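Side-chain contacts in eukaryotic translation initiation factor 4E type 5 (Leishmania major, PDB 7KCJ), which probably binds the 7-methylguanosine cap of messenger RNA and takes part in the initiation of translation: residues S97-N102 / H166-F171; E114-V119 / I153-W158; A175-G180 / N184-A189. One frame throughout, in Å; residues are numbered along the deposited sequence.

Contact 1 (S97-N102 / H166-F171)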
ATOM      1  N   SER A  97       5.171   7.353  10.791  1.00 38.38           N
ATOM      2  CA  SER A  97       5.795   6.037  10.826  1.00 37.68           C
ATOM      3  C   SER A  97       5.031   5.079   9.877  1.00 38.42           C
ATOM      4  O   SER A  97       4.146   5.534   9.137  1.00 38.01           O
ATOM      5  CB  SER A  97       5.899   5.506  12.254  1.00 37.09           C
ATOM      6  OG  SER A  97       4.634   5.313  12.865  1.00 38.76           O
ATOM      7  N   ARG A  98       5.397   3.781   9.847  1.00 38.45           N
ATOM      8  CA  ARG A  98       4.756   2.862   8.923  1.00 38.75           C
ATOM      9  C   ARG A  98       4.369   1.525   9.529  1.00 37.80           C
ATOM     10  O   ARG A  98       4.900   1.124  10.565  1.00 37.14           O
ATOM     11  CB  ARG A  98       5.636   2.670   7.680  1.00 41.35           C
ATOM     12  CG  ARG A  98       6.913   1.922   7.962  1.00 46.95           C
ATOM     13  CD  ARG A  98       7.901   2.029   6.819  1.00 51.15           C
ATOM     14  NE  ARG A  98       9.189   1.457   7.200  1.00 55.80           N
ATOM     15  CZ  ARG A  98       9.950   0.710   6.406  1.00 59.51           C
ATOM     16  NH1 ARG A  98       9.556   0.427   5.169  1.00 58.84           N
ATOM     17  NH2 ARG A  98      11.097   0.219   6.849  1.00 60.56           N
ATOM     18  N   ILE A  99       3.411   0.847   8.877  1.00 37.51           N
ATOM     19  CA  ILE A  99       2.960  -0.484   9.265  1.00 37.85           C
ATOM     20  C   ILE A  99       3.137  -1.390   8.054  1.00 38.47           C
ATOM     21  O   ILE A  99       2.673  -1.056   6.963  1.00 38.75           O
ATOM     22  CB  ILE A  99       1.486  -0.470   9.774  1.00 38.06           C
ATOM     23  CG1 ILE A  99       1.370   0.241  11.124  1.00 38.52           C
ATOM     24  CG2 ILE A  99       0.922  -1.881   9.863  1.00 38.51           C
ATOM     25  CD1 ILE A  99      -0.038   0.552  11.512  1.00 39.30           C
ATOM     26  N   MET A 100       3.862  -2.504   8.217  1.00 38.69           N
ATOM     27  CA  MET A 100       4.046  -3.465   7.127  1.00 38.93           C
ATOM     28  C   MET A 100       3.208  -4.676   7.402  1.00 37.81           C
ATOM     29  O   MET A 100       3.248  -5.214   8.507  1.00 37.30           O
ATOM     30  CB  MET A 100       5.508  -3.920   6.976  1.00 41.19           C
ATOM     31  CG  MET A 100       6.517  -2.815   7.029  1.00 46.68           C
ATOM     32  SD  MET A 100       6.394  -1.461   5.897  1.00 61.56           S
ATOM     33  CE  MET A 100       7.232  -2.211   4.486  1.00 62.81           C
ATOM     34  N   ILE A 101       2.419  -5.084   6.418  1.00 37.08           N
ATOM     35  CA  ILE A 101       1.583  -6.276   6.506  1.00 36.65           C
ATOM     36  C   ILE A 101       2.003  -7.217   5.381  1.00 35.57           C
ATOM     37  O   ILE A 101       1.802  -6.886   4.209  1.00 35.38           O
ATOM     38  CB  ILE A 101       0.088  -5.898   6.368  1.00 37.36           C
ATOM     39  CG1 ILE A 101      -0.331  -4.872   7.430  1.00 38.52           C
ATOM     40  CG2 ILE A 101      -0.803  -7.128   6.442  1.00 37.69           C
ATOM     41  CD1 ILE A 101      -1.308  -3.945   6.967  1.00 39.84           C
ATOM     42  N   ASN A 102       2.579  -8.376   5.718  1.00 34.20           N
ATOM     43  CA  ASN A 102       2.943  -9.373   4.699  1.00 33.86           C
ATOM     44  C   ASN A 102       1.835 -10.406   4.583  1.00 33.55           C
ATOM     45  O   ASN A 102       1.415 -10.955   5.594  1.00 33.37           O
ATOM     46  CB  ASN A 102       4.249 -10.064   5.038  1.00 34.99           C
ATOM     47  CG  ASN A 102       5.419  -9.116   4.982  1.00 39.37           C
ATOM     48  OD1 ASN A 102       5.942  -8.826   3.902  1.00 41.46           O
ATOM     49  ND2 ASN A 102       5.845  -8.611   6.128  1.00 40.78           N
ATOM     50  N   HIS A 166      -0.010   2.146  17.247  1.00 44.85           N
ATOM     51  CA  HIS A 166      -0.469   1.015  18.038  1.00 45.42           C
ATOM     52  C   HIS A 166      -1.972   0.750  17.865  1.00 44.50           C
ATOM     53  O   HIS A 166      -2.350  -0.391  17.647  1.00 44.32           O
ATOM     54  CB  HIS A 166      -0.066   1.145  19.510  1.00 47.31           C
ATOM     55  CG  HIS A 166      -0.408  -0.069  20.316  1.00 52.30           C
ATOM     56  ND1 HIS A 166       0.140  -1.312  20.019  1.00 55.09           N
ATOM     57  CD2 HIS A 166      -1.238  -0.201  21.379  1.00 53.90           C
ATOM     58  CE1 HIS A 166      -0.369  -2.151  20.912  1.00 55.65           C
ATOM     59  NE2 HIS A 166      -1.197  -1.529  21.755  1.00 55.26           N
ATOM     60  N   ALA A 167      -2.809   1.787  17.903  1.00 43.58           N
ATOM     61  CA  ALA A 167      -4.248   1.612  17.726  1.00 43.39           C
ATOM     62  C   ALA A 167      -4.607   1.071  16.336  1.00 42.90           C
ATOM     63  O   ALA A 167      -5.462   0.194  16.241  1.00 42.87           O
ATOM     64  CB  ALA A 167      -4.978   2.919  17.981  1.00 43.67           C
ATOM     65  N   VAL A 168      -3.946   1.568  15.271  1.00 41.84           N
ATOM     66  CA  VAL A 168      -4.219   1.113  13.917  1.00 41.48           C
ATOM     67  C   VAL A 168      -3.746  -0.337  13.751  1.00 40.71           C
ATOM     68  O   VAL A 168      -4.482  -1.163  13.212  1.00 40.85           O
ATOM     69  CB  VAL A 168      -3.538   2.052  12.870  1.00 42.57           C
ATOM     70  CG1 VAL A 168      -3.616   1.465  11.466  1.00 43.22           C
ATOM     71  CG2 VAL A 168      -4.149   3.445  12.892  1.00 43.39           C
ATOM     72  N   ALA A 169      -2.521  -0.643  14.205  1.00 39.60           N
ATOM     73  CA  ALA A 169      -1.983  -1.988  14.088  1.00 39.77           C
ATOM     74  C   ALA A 169      -2.832  -2.998  14.854  1.00 40.04           C
ATOM     75  O   ALA A 169      -3.110  -4.070  14.325  1.00 40.54           O
ATOM     76  CB  ALA A 169      -0.545  -2.031  14.578  1.00 39.99           C
ATOM     77  N   GLU A 170      -3.292  -2.645  16.069  1.00 39.79           N
ATOM     78  CA  GLU A 170      -4.134  -3.561  16.849  1.00 39.77           C
ATOM     79  C   GLU A 170      -5.514  -3.717  16.216  1.00 39.61           C
ATOM     80  O   GLU A 170      -6.066  -4.813  16.221  1.00 39.97           O
ATOM     81  CB  GLU A 170      -4.249  -3.141  18.316  1.00 41.47           C
ATOM     82  CG  GLU A 170      -4.776  -4.245  19.217  1.00 47.25           C
ATOM     83  CD  GLU A 170      -4.012  -5.559  19.154  0.60 53.07           C
ATOM     84  OE1 GLU A 170      -2.758  -5.527  19.166  0.60 53.80           O
ATOM     85  OE2 GLU A 170      -4.668  -6.624  19.085  0.60 54.32           O
ATOM     86  N   PHE A 171      -6.044  -2.651  15.600  1.00 38.75           N
ATOM     87  CA  PHE A 171      -7.327  -2.728  14.899  1.00 38.34           C
ATOM     88  C   PHE A 171      -7.213  -3.724  13.737  1.00 36.50           C
ATOM     89  O   PHE A 171      -8.098  -4.550  13.562  1.00 35.55           O
ATOM     90  CB  PHE A 171      -7.758  -1.355  14.361  1.00 39.18           C
ATOM     91  CG  PHE A 171      -9.040  -1.457  13.575  1.00 41.52           C
ATOM     92  CD1 PHE A 171     -10.252  -1.644  14.218  1.00 42.93           C
ATOM     93  CD2 PHE A 171      -9.026  -1.475  12.192  1.00 43.19           C
ATOM     94  CE1 PHE A 171     -11.431  -1.778  13.494  1.00 44.10           C
ATOM     95  CE2 PHE A 171     -10.208  -1.614  11.470  1.00 44.36           C
ATOM     96  CZ  PHE A 171     -11.402  -1.749  12.123  1.00 43.98           C
TER

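Contact 2 (E114-V119 / I153-W158)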
ATOM      1  N   GLU A 114      -8.182  -6.404   0.879  1.00 35.39           N
ATOM      2  CA  GLU A 114      -9.471  -5.716   0.925  1.00 36.48           C
ATOM      3  C   GLU A 114      -9.640  -4.957   2.218  1.00 36.54           C
ATOM      4  O   GLU A 114     -10.054  -3.800   2.189  1.00 36.46           O
ATOM      5  CB  GLU A 114     -10.639  -6.700   0.768  1.00 40.70           C
ATOM      6  CG  GLU A 114     -10.717  -7.329  -0.607  1.00 49.63           C
ATOM      7  CD  GLU A 114     -11.787  -8.392  -0.721  1.00 59.36           C
ATOM      8  OE1 GLU A 114     -12.876  -8.213  -0.128  1.00 61.03           O
ATOM      9  OE2 GLU A 114     -11.536  -9.408  -1.406  1.00 63.38           O
ATOM     10  N   LEU A 115      -9.285  -5.586   3.348  1.00 36.38           N
ATOM     11  CA  LEU A 115      -9.395  -4.942   4.643  1.00 36.72           C
ATOM     12  C   LEU A 115      -8.519  -3.700   4.733  1.00 36.34           C
ATOM     13  O   LEU A 115      -9.006  -2.654   5.155  1.00 35.71           O
ATOM     14  CB  LEU A 115      -9.069  -5.938   5.763  1.00 37.79           C
ATOM     15  CG  LEU A 115      -8.971  -5.338   7.173  1.00 39.91           C
ATOM     16  CD1 LEU A 115     -10.353  -5.102   7.763  1.00 40.72           C
ATOM     17  CD2 LEU A 115      -8.142  -6.202   8.060  1.00 40.65           C
ATOM     18  N   VAL A 116      -7.234  -3.806   4.340  1.00 36.44           N
ATOM     19  CA  VAL A 116      -6.307  -2.677   4.421  1.00 36.80           C
ATOM     20  C   VAL A 116      -6.759  -1.533   3.517  1.00 37.58           C
ATOM     21  O   VAL A 116      -6.810  -0.379   3.956  1.00 37.95           O
ATOM     22  CB  VAL A 116      -4.847  -3.100   4.145  1.00 37.22           C
ATOM     23  CG1 VAL A 116      -3.922  -1.897   4.241  1.00 38.04           C
ATOM     24  CG2 VAL A 116      -4.393  -4.167   5.134  1.00 37.49           C
ATOM     25  N   LEU A 117      -7.171  -1.861   2.264  1.00 37.12           N
ATOM     26  CA  LEU A 117      -7.666  -0.841   1.328  1.00 37.14           C
ATOM     27  C   LEU A 117      -8.875  -0.098   1.937  1.00 37.55           C
ATOM     28  O   LEU A 117      -8.911   1.125   1.914  1.00 37.15           O
ATOM     29  CB  LEU A 117      -8.065  -1.463  -0.025  1.00 36.55           C
ATOM     30  CG  LEU A 117      -6.917  -1.923  -0.941  1.00 37.64           C
ATOM     31  CD1 LEU A 117      -7.439  -2.625  -2.166  1.00 37.52           C
ATOM     32  CD2 LEU A 117      -6.001  -0.765  -1.360  1.00 37.96           C
ATOM     33  N   ALA A 118      -9.785  -0.836   2.579  1.00 37.98           N
ATOM     34  CA  ALA A 118     -10.963  -0.251   3.220  1.00 39.32           C
ATOM     35  C   ALA A 118     -10.625   0.592   4.450  1.00 41.22           C
ATOM     36  O   ALA A 118     -11.102   1.723   4.542  1.00 42.05           O
ATOM     37  CB  ALA A 118     -11.973  -1.331   3.574  1.00 39.18           C
ATOM     38  N   VAL A 119      -9.802   0.076   5.376  1.00 41.59           N
ATOM     39  CA  VAL A 119      -9.448   0.826   6.571  1.00 42.56           C
ATOM     40  C   VAL A 119      -8.685   2.137   6.240  1.00 42.66           C
ATOM     41  O   VAL A 119      -8.891   3.157   6.895  1.00 42.79           O
ATOM     42  CB  VAL A 119      -8.704  -0.026   7.639  1.00 43.83           C
ATOM     43  CG1 VAL A 119      -9.535  -1.188   8.176  1.00 44.21           C
ATOM     44  CG2 VAL A 119      -7.323  -0.460   7.201  1.00 44.93           C
ATOM     45  N   ILE A 153       2.423 -11.012  -1.109  1.00 33.76           N
ATOM     46  CA  ILE A 153       2.496  -9.567  -1.310  1.00 34.22           C
ATOM     47  C   ILE A 153       2.793  -8.855   0.027  1.00 34.74           C
ATOM     48  O   ILE A 153       2.617  -9.422   1.102  1.00 34.52           O
ATOM     49  CB  ILE A 153       1.225  -8.981  -1.994  1.00 34.86           C
ATOM     50  CG1 ILE A 153      -0.017  -9.050  -1.067  1.00 36.23           C
ATOM     51  CG2 ILE A 153       0.951  -9.654  -3.324  1.00 35.30           C
ATOM     52  CD1 ILE A 153      -1.295  -8.482  -1.672  1.00 37.17           C
ATOM     53  N   ARG A 154       3.259  -7.601  -0.051  1.00 35.46           N
ATOM     54  CA  ARG A 154       3.464  -6.778   1.137  1.00 36.02           C
ATOM     55  C   ARG A 154       2.729  -5.474   0.985  1.00 36.23           C
ATOM     56  O   ARG A 154       2.892  -4.809  -0.029  1.00 36.85           O
ATOM     57  CB  ARG A 154       4.945  -6.479   1.395  1.00 37.61           C
ATOM     58  CG  ARG A 154       5.124  -5.713   2.721  1.00 43.21           C
ATOM     59  CD  ARG A 154       6.508  -5.153   2.918  1.00 49.65           C
ATOM     60  NE  ARG A 154       7.561  -6.152   2.846  1.00 56.25           N
ATOM     61  CZ  ARG A 154       8.860  -5.861   2.815  1.00 61.28           C
ATOM     62  NH1 ARG A 154       9.267  -4.592   2.817  1.00 61.39           N
ATOM     63  NH2 ARG A 154       9.762  -6.833   2.747  1.00 62.05           N
ATOM     64  N   VAL A 155       1.949  -5.093   1.981  1.00 36.02           N
ATOM     65  CA  VAL A 155       1.268  -3.814   1.986  1.00 36.79           C
ATOM     66  C   VAL A 155       1.973  -2.933   3.013  1.00 36.41           C
ATOM     67  O   VAL A 155       2.204  -3.353   4.150  1.00 36.54           O
ATOM     68  CB  VAL A 155      -0.242  -3.941   2.274  1.00 38.35           C
ATOM     69  CG1 VAL A 155      -0.923  -2.569   2.173  1.00 39.25           C
ATOM     70  CG2 VAL A 155      -0.902  -4.930   1.323  1.00 38.70           C
ATOM     71  N   GLU A 156       2.392  -1.753   2.598  1.00 36.08           N
ATOM     72  CA  GLU A 156       3.088  -0.795   3.452  1.00 36.32           C
ATOM     73  C   GLU A 156       2.176   0.420   3.618  1.00 36.33           C
ATOM     74  O   GLU A 156       1.793   1.037   2.624  1.00 36.29           O
ATOM     75  CB  GLU A 156       4.420  -0.388   2.796  1.00 38.97           C
ATOM     76  CG  GLU A 156       5.185   0.722   3.511  1.00 46.79           C
ATOM     77  CD  GLU A 156       6.494   1.108   2.845  1.00 56.84           C
ATOM     78  OE1 GLU A 156       7.385   1.646   3.537  1.00 57.71           O
ATOM     79  OE2 GLU A 156       6.627   0.869   1.622  1.00 62.78           O
ATOM     80  N   VAL A 157       1.824   0.758   4.855  1.00 36.32           N
ATOM     81  CA  VAL A 157       0.946   1.899   5.142  1.00 37.04           C
ATOM     82  C   VAL A 157       1.740   3.007   5.815  1.00 37.22           C
ATOM     83  O   VAL A 157       2.361   2.742   6.836  1.00 36.91           O
ATOM     84  CB  VAL A 157      -0.214   1.470   6.087  1.00 37.92           C
ATOM     85  CG1 VAL A 157      -1.246   2.587   6.216  1.00 38.45           C
ATOM     86  CG2 VAL A 157      -0.870   0.157   5.635  1.00 38.01           C
ATOM     87  N   TRP A 158       1.701   4.245   5.296  1.00 37.62           N
ATOM     88  CA  TRP A 158       2.404   5.378   5.917  1.00 37.89           C
ATOM     89  C   TRP A 158       1.428   6.216   6.698  1.00 37.96           C
ATOM     90  O   TRP A 158       0.429   6.673   6.144  1.00 37.99           O
ATOM     91  CB  TRP A 158       3.126   6.269   4.891  1.00 38.28           C
ATOM     92  CG  TRP A 158       4.271   5.627   4.146  1.00 39.63           C
ATOM     93  CD1 TRP A 158       4.780   4.370   4.324  1.00 40.75           C
ATOM     94  CD2 TRP A 158       5.030   6.222   3.084  1.00 39.96           C
ATOM     95  NE1 TRP A 158       5.805   4.148   3.433  1.00 41.25           N
ATOM     96  CE2 TRP A 158       5.982   5.272   2.664  1.00 40.89           C
ATOM     97  CE3 TRP A 158       5.010   7.474   2.454  1.00 41.07           C
ATOM     98  CZ2 TRP A 158       6.867   5.516   1.613  1.00 41.44           C
ATOM     99  CZ3 TRP A 158       5.928   7.726   1.443  1.00 42.12           C
ATOM    100  CH2 TRP A 158       6.847   6.753   1.043  1.00 41.83           C
TER

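Contact 3 (A175-G180 / N184-A189)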
ATOM      1  N   ALA A 175      -9.108  -7.419  13.324  1.00 32.11           N
ATOM      2  CA  ALA A 175      -9.947  -7.639  12.138  1.00 31.21           C
ATOM      3  C   ALA A 175      -9.518  -8.854  11.299  1.00 30.49           C
ATOM      4  O   ALA A 175     -10.376  -9.546  10.753  1.00 29.81           O
ATOM      5  CB  ALA A 175     -10.005  -6.397  11.265  1.00 30.32           C
ATOM      6  N   MET A 176      -8.205  -9.112  11.207  1.00 30.06           N
ATOM      7  CA  MET A 176      -7.680 -10.259  10.482  1.00 30.48           C
ATOM      8  C   MET A 176      -8.022 -11.565  11.220  1.00 31.30           C
ATOM      9  O   MET A 176      -8.373 -12.558  10.569  1.00 31.18           O
ATOM     10  CB  MET A 176      -6.168 -10.100  10.270  1.00 31.16           C
ATOM     11  CG  MET A 176      -5.808  -8.900   9.385  1.00 33.34           C
ATOM     12  SD  MET A 176      -5.986  -9.319   7.632  1.00 38.42           S
ATOM     13  CE  MET A 176      -4.456 -10.190   7.334  1.00 37.22           C
ATOM     14  N   ARG A 177      -7.983 -11.556  12.568  1.00 31.40           N
ATOM     15  CA  ARG A 177      -8.377 -12.732  13.333  1.00 31.86           C
ATOM     16  C   ARG A 177      -9.878 -12.961  13.152  1.00 33.01           C
ATOM     17  O   ARG A 177     -10.291 -14.089  12.936  1.00 33.86           O
ATOM     18  CB  ARG A 177      -8.073 -12.561  14.845  1.00 32.01           C
ATOM     19  CG  ARG A 177      -6.596 -12.631  15.185  1.00 34.39           C
ATOM     20  CD  ARG A 177      -6.333 -12.781  16.668  1.00 38.32           C
ATOM     21  NE  ARG A 177      -6.350 -11.523  17.412  1.00 42.22           N
ATOM     22  CZ  ARG A 177      -5.302 -10.729  17.592  1.00 43.33           C
ATOM     23  NH1 ARG A 177      -4.130 -11.036  17.056  1.00 41.44           N
ATOM     24  NH2 ARG A 177      -5.428  -9.603  18.278  1.00 43.12           N
ATOM     25  N   ALA A 178     -10.693 -11.899  13.221  1.00 33.20           N
ATOM     26  CA  ALA A 178     -12.144 -12.030  13.035  1.00 34.06           C
ATOM     27  C   ALA A 178     -12.525 -12.548  11.643  1.00 34.33           C
ATOM     28  O   ALA A 178     -13.602 -13.126  11.481  1.00 34.51           O
ATOM     29  CB  ALA A 178     -12.845 -10.716  13.327  1.00 34.12           C
ATOM     30  N   LYS A 179     -11.612 -12.429  10.663  1.00 34.06           N
ATOM     31  CA  LYS A 179     -11.845 -12.998   9.338  1.00 34.58           C
ATOM     32  C   LYS A 179     -11.565 -14.533   9.276  1.00 35.22           C
ATOM     33  O   LYS A 179     -11.724 -15.139   8.222  1.00 36.30           O
ATOM     34  CB  LYS A 179     -11.037 -12.234   8.266  1.00 36.04           C
ATOM     35  CG  LYS A 179     -11.648 -10.877   7.905  1.00 38.48           C
ATOM     36  CD  LYS A 179     -11.038 -10.278   6.631  1.00 43.24           C
ATOM     37  CE  LYS A 179     -12.029  -9.403   5.901  1.00 49.11           C
ATOM     38  NZ  LYS A 179     -11.516  -8.930   4.584  1.00 53.72           N
ATOM     39  N   GLY A 180     -11.153 -15.143  10.388  1.00 34.59           N
ATOM     40  CA  GLY A 180     -10.831 -16.564  10.436  1.00 34.58           C
ATOM     41  C   GLY A 180      -9.520 -16.891   9.739  1.00 34.82           C
ATOM     42  O   GLY A 180      -9.255 -18.055   9.422  1.00 35.64           O
ATOM     43  N   ASN A 184      -0.313 -18.425  10.565  1.00 29.68           N
ATOM     44  CA  ASN A 184       0.885 -18.641   9.763  1.00 29.49           C
ATOM     45  C   ASN A 184       0.835 -17.977   8.383  1.00 29.54           C
ATOM     46  O   ASN A 184       1.776 -18.141   7.624  1.00 30.59           O
ATOM     47  CB  ASN A 184       1.120 -20.153   9.589  1.00 31.51           C
ATOM     48  CG  ASN A 184       0.182 -20.876   8.640  1.00 35.64           C
ATOM     49  OD1 ASN A 184      -0.706 -20.292   8.009  1.00 36.81           O
ATOM     50  ND2 ASN A 184       0.362 -22.183   8.522  1.00 37.19           N
ATOM     51  N   SER A 185      -0.279 -17.341   8.007  1.00 28.85           N
ATOM     52  CA  SER A 185      -0.472 -16.792   6.661  1.00 29.73           C
ATOM     53  C   SER A 185      -0.209 -15.289   6.507  1.00 30.20           C
ATOM     54  O   SER A 185      -0.332 -14.747   5.396  1.00 30.69           O
ATOM     55  CB  SER A 185      -1.882 -17.109   6.182  1.00 30.96           C
ATOM     56  OG  SER A 185      -2.830 -16.365   6.928  1.00 31.91           O
ATOM     57  N   TYR A 186       0.098 -14.606   7.609  1.00 29.58           N
ATOM     58  CA  TYR A 186       0.334 -13.167   7.567  1.00 30.00           C
ATOM     59  C   TYR A 186       1.089 -12.666   8.786  1.00 30.51           C
ATOM     60  O   TYR A 186       1.091 -13.311   9.822  1.00 29.42           O
ATOM     61  CB  TYR A 186      -1.000 -12.382   7.436  1.00 29.94           C
ATOM     62  CG  TYR A 186      -1.877 -12.427   8.677  1.00 30.39           C
ATOM     63  CD1 TYR A 186      -2.759 -13.480   8.896  1.00 30.43           C
ATOM     64  CD2 TYR A 186      -1.870 -11.392   9.595  1.00 30.90           C
ATOM     65  CE1 TYR A 186      -3.550 -13.536  10.026  1.00 31.08           C
ATOM     66  CE2 TYR A 186      -2.681 -11.429  10.725  1.00 31.65           C
ATOM     67  CZ  TYR A 186      -3.515 -12.505  10.934  1.00 32.27           C
ATOM     68  OH  TYR A 186      -4.352 -12.549  12.014  1.00 33.62           O
ATOM     69  N   ASN A 187       1.650 -11.459   8.696  1.00 31.80           N
ATOM     70  CA  ASN A 187       2.271 -10.809   9.839  1.00 33.39           C
ATOM     71  C   ASN A 187       2.157  -9.291   9.750  1.00 33.53           C
ATOM     72  O   ASN A 187       2.134  -8.713   8.650  1.00 32.75           O
ATOM     73  CB  ASN A 187       3.705 -11.265  10.085  1.00 35.83           C
ATOM     74  CG  ASN A 187       4.590 -11.066   8.908  1.00 41.46           C
ATOM     75  OD1 ASN A 187       5.041  -9.936   8.633  1.00 44.63           O
ATOM     76  ND2 ASN A 187       4.857 -12.165   8.179  1.00 41.37           N
ATOM     77  N   ILE A 188       2.039  -8.650  10.918  1.00 34.00           N
ATOM     78  CA  ILE A 188       1.900  -7.216  11.013  1.00 35.39           C
ATOM     79  C   ILE A 188       3.054  -6.689  11.832  1.00 36.75           C
ATOM     80  O   ILE A 188       3.342  -7.209  12.911  1.00 37.09           O
ATOM     81  CB  ILE A 188       0.540  -6.816  11.642  1.00 36.51           C
ATOM     82  CG1 ILE A 188      -0.625  -7.385  10.829  1.00 37.96           C
ATOM     83  CG2 ILE A 188       0.432  -5.285  11.756  1.00 36.82           C
ATOM     84  CD1 ILE A 188      -1.933  -7.282  11.470  1.00 39.79           C
ATOM     85  N   ALA A 189       3.723  -5.657  11.326  1.00 37.61           N
ATOM     86  CA  ALA A 189       4.843  -5.063  12.031  1.00 39.21           C
ATOM     87  C   ALA A 189       4.759  -3.542  11.996  1.00 40.19           C
ATOM     88  O   ALA A 189       4.292  -2.971  11.017  1.00 40.64           O
ATOM     89  CB  ALA A 189       6.149  -5.524  11.406  1.00 39.45           C
TER

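Contact 1 (S97-N102 / H166-F171)
Ile99 carries the whole contact on its strand side, and it does so with one atom: CD1 reaches across to Val168 and Ala169 on the helix. The reach comes from an extended branch. With chi2 at 167° the chain CA-CB-CG1-CD1 runs out almost straight, and chi1 of -70° places CG1 beside the backbone N and anti to the carbonyl carbon. The terminal methyl is thus carried away from the strand and toward the helix surface. There it touches Val168 at its CG1 methyl, with Ile99 CD1 3.7 Å from Val168 CG1. The two side chains meet at a slant, methyl against methyl, with Val168 CB slightly farther from CD1. The second touch is to Ala169, where Ile99 CD1 sits 4.0 Å from CB. The same CD1 is also 3.9 Å from Ala169 N, so the methyl also lies against the helix backbone. No hydrogen bond joins the two segments; the closest pair of CA atoms, Ile99 and Ala169, is 7.1 Å apart. What results is a single methyl resting between two consecutive helix residues, a compact example of helix-on-sheet packing. Ile99 also touches Ser165 on helix 165-178, Leu159 on strand 153-159 and Ile188 on strand 186-191. Two residues along the strand, Ile101 meets Leu172 of that helix, so helix 165-178 covers the face of the sheet where strand 97-103 lies between strands 153-159 and 186-191.

Contact 2 (E114-V119 / I153-W158)
Val116 of the helix and Val155 of the strand mark the closest passage of the two backbones, their CA atoms 8.0 Å apart, a separation that a pair of valines can span by meeting methyl to methyl. One atom does the work on the helix side. Val116 CG1, turned anti to its own backbone nitrogen (chi1 -180°), points at the strand and touches two residues there: it lies 3.7 Å from Val155 CG1 and 3.9 Å from Val157 CG2. The strand residues, two positions apart and on the same face, offer different branches, Val155 the methyl anti to its nitrogen and Val157 the one anti to its carbonyl carbon. The Val116 and Val155 side chains pass one another, each heading the other way, whereas Val157 is met at a slant. Ile101 on strand 97-103 also touches Val116, and Leu139 on strand 136-143 touches both strand valines, which places this apolar cluster over strands 136-143, 153-159 and 97-103.

Between the two valines, Glu156 turns to the other face. Trp158 NE1 donates to Glu156 OE1 over 3.0 Å with an N-H...O angle of 170°; the acceptor lies in the plane of the indole, but the donor comes from above the carboxylate, 76° out of its plane. OE1 also takes a salt bridge from Arg98, and OE2 one from Arg140. Three donors thus restrain the group and would be expected to stabilise its negative charge. The strand segment therefore separates two chemistries: branched aliphatic carbons packed against helix 108-121 by dispersion and the burial of apolar surface, with no directional bond, and a directional network of charge and indole N-H on the opposite face.

Contact 3 (A175-G180 / N184-A189)
Two successive bends in Met176, chi2 at -82° and chi3 at -80°, curl its chain over the Tyr186 ring, while a chi1 of 70° on the tyrosine sets CG between the backbone N and the carbonyl carbon and sends the ring toward the helix. The methionine methyl lands on one ring face, offset toward the rim: CE is 3.8 Å from the ring centroid and 3.6 Å from Tyr186 CD2, a CH-pi contact. Behind it the sulfur stands farther off, SD 5.0 Å from the same centroid, which completes a Met-aromatic contact. At the far end of the ring Tyr186 OH lies 3.5 Å from Met176 CB. It is also 3.8 Å from Arg177 N, without a hydrogen bond, and Arg177 CG is close beside it, so the hydroxyl rests against the last helical turn, which ends in a Schellman motif at Gly180. Arg177 sends its guanidinium to a salt bridge with Glu170. With no hydrogen bond between the segments, the pairing rests on dispersion and on the slight positive polarisation expected of a methyl bound to sulfur, which suits it to an electron-rich ring face.

The three contacts pack helices 108-121 and 165-178 against the same side of one antiparallel sheet. Contact 2 lies nearest the middle of the chain, about 5 Å from its centre, and contacts 1 and 3 lie about 12 and 16 Å out. Centres of contacts 1 and 2 are about 9 Å apart, and adjacent strands join them: Ile101 N is 2.9 Å from Val155 O. The centre of contact 3 is about 12 Å from each of the other two centres. It shares helix 165-178 with contact 1, and Met100 N lies 2.9 Å from Ala189 O between their strands. Leu115 links the helices, its CD2 3.8 Å from Met176 CG. In the eIF4E fold, cap binding belongs to the sheet's other side.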